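PDB 1H0H: formate dehydrogenase subunit beta from Desulfovibrio gigas, which carries electrons through three [4Fe-4S] clusters as the beta chain of a periplasmic enzyme that reversibly oxidises formate to carbon dioxide. Local coordinates for residues P79-A82 with T83-E87. Residues are numbered along the deposited sequence; the frame is centred on the assembly and turned at random.
Sequences PCKA and TADME. With SF4 (iron/sulfur cluster), chain N.
Lys81, in the short helix that begins at Pro79, and Asp85, four residues on, are joined by a salt bridge. From CB, which heads away from the following turn, the Lys81 chain runs out with CG anti to the backbone N (chi1 -176°) and stays extended as far as CE. Lys81 CG lies 3.4 Å from both Asp85 OD1 and OD2, and CD passes somewhat farther off. Lys81 CE comes to 3.3 Å from Asp85 OD2. The bend at chi4 (57°) then turns Lys81 NZ back onto the carboxylate, where it meets the syn lone pair of Asp85 OD1 at 2.8 Å and makes a weak bond to Asp85 OD2. NZ also donates to the carbonyl of Ile92, tying the helix to strand 92-94. In the backbone, Asp85 N bonds to Lys81 O at 2.7 Å.

On another flank, Thr83 OG1 and Thr83 N reach Pro79 O from opposite faces of its carbonyl plane, OG1 at 3.2 Å, while the Thr83 side chain touches Ser115, Val116 and Ala119 of helix 113-119. Back in the first turn, Cys80 SG binds an iron, FE4, at 2.4 Å, and Pro79 CD lies 3.5 Å from sulfide S2; Cys72, Cys75 and Cys120 complete this cluster's ligands. The chemistry thus divides along the segment: thiolate coordination at its start, and farther on a lysine whose ammonium is shared between a carboxylate and a carbonyl, which would be expected to keep it protonated.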
loop_
_atom_site.group_PDB
_atom_site.type_symbol
_atom_site.label_atom_id
_atom_site.label_comp_id
_atom_site.label_asym_id
_atom_site.label_seq_id
_atom_site.Cartn_x
_atom_site.Cartn_y
_atom_site.Cartn_z
ATOM N N PRO B 79 43.940 -15.980 0.495
ATOM C CA PRO B 79 44.453 -17.248 -0.020
ATOM C C PRO B 79 44.121 -17.470 -1.499
ATOM O O PRO B 79 44.883 -18.157 -2.155
ATOM C CB PRO B 79 43.790 -18.314 0.862
ATOM C CG PRO B 79 42.743 -17.642 1.625
ATOM C CD PRO B 79 42.888 -16.158 1.517
ATOM N N CYS B 80 43.028 -16.928 -2.007
ATOM C CA CYS B 80 42.736 -17.083 -3.431
ATOM C C CYS B 80 43.865 -16.500 -4.249
ATOM O O CYS B 80 44.386 -17.155 -5.160
ATOM C CB CYS B 80 41.424 -16.403 -3.792
ATOM S SG CYS B 80 41.383 -14.674 -3.323
ATOM N N LYS B 81 44.260 -15.272 -3.916
ATOM C CA LYS B 81 45.390 -14.634 -4.610
ATOM C C LYS B 81 46.712 -15.341 -4.377
ATOM O O LYS B 81 47.550 -15.463 -5.288
ATOM C CB LYS B 81 45.567 -13.187 -4.189
ATOM C CG LYS B 81 46.703 -12.474 -4.978
ATOM C CD LYS B 81 46.740 -10.981 -4.666
ATOM C CE LYS B 81 48.078 -10.355 -5.028
ATOM N NZ LYS B 81 48.402 -10.570 -6.437
ATOM N N ALA B 82 46.936 -15.774 -3.145
ATOM C CA ALA B 82 48.188 -16.435 -2.827
ATOM C C ALA B 82 48.419 -17.632 -3.763
ATOM O O ALA B 82 49.536 -17.906 -4.172
ATOM C CB ALA B 82 48.190 -16.871 -1.368
ATOM N N THR B 83 47.337 -18.338 -4.071
ATOM C CA THR B 83 47.358 -19.505 -4.953
ATOM C C THR B 83 47.531 -19.088 -6.403
ATOM O O THR B 83 48.380 -19.591 -7.125
ATOM C CB THR B 83 46.031 -20.243 -4.804
ATOM O OG1 THR B 83 45.974 -20.818 -3.490
ATOM C CG2 THR B 83 45.950 -21.427 -5.760
ATOM N N ALA B 84 46.708 -18.141 -6.814
ATOM C CA ALA B 84 46.756 -17.640 -8.178
ATOM C C ALA B 84 48.107 -17.043 -8.524
ATOM O O ALA B 84 48.555 -17.187 -9.660
ATOM C CB ALA B 84 45.629 -16.617 -8.396
ATOM N N ASP B 85 48.748 -16.390 -7.545
ATOM C CA ASP B 85 50.069 -15.765 -7.697
ATOM C C ASP B 85 51.173 -16.768 -8.122
ATOM O O ASP B 85 52.192 -16.398 -8.707
ATOM C CB ASP B 85 50.479 -15.086 -6.392
ATOM C CG ASP B 85 49.862 -13.710 -6.211
ATOM O OD1 ASP B 85 49.181 -13.209 -7.126
ATOM O OD2 ASP B 85 50.037 -13.037 -5.168
ATOM N N MET B 86 50.978 -18.043 -7.823
ATOM C CA MET B 86 51.954 -19.049 -8.242
ATOM C C MET B 86 51.967 -19.210 -9.748
ATOM O O MET B 86 52.900 -19.781 -10.298
ATOM C CB MET B 86 51.623 -20.395 -7.633
ATOM C CG MET B 86 51.566 -20.339 -6.171
ATOM S SD MET B 86 53.187 -20.110 -5.490
ATOM C CE MET B 86 52.683 -20.540 -3.913
ATOM N N GLU B 87 50.903 -18.743 -10.390
ATOM C CA GLU B 87 50.764 -18.813 -11.835
ATOM C C GLU B 87 50.912 -17.430 -12.503
ATOM O O GLU B 87 51.635 -17.266 -13.479
ATOM C CB GLU B 87 49.389 -19.385 -12.169
ATOM C CG GLU B 87 49.419 -20.188 -13.437
ATOM C CD GLU B 87 48.092 -20.768 -13.859
ATOM O OE1 GLU B 87 47.330 -21.336 -13.023
ATOM O OE2 GLU B 87 47.843 -20.675 -15.072
HETATM FE FE1 SF4 N . 37.609 -16.212 -0.735
HETATM FE FE2 SF4 N . 37.101 -13.529 -1.125
HETATM FE FE3 SF4 N . 38.921 -14.416 0.902
HETATM FE FE4 SF4 N . 39.590 -14.683 -1.767
HETATM S S1 SF4 N . 39.321 -12.656 -0.570
HETATM S S2 SF4 N . 39.847 -16.244 -0.252
HETATM S S3 SF4 N . 37.472 -15.118 -2.723
HETATM S S4 SF4 N . 36.570 -14.763 0.786
#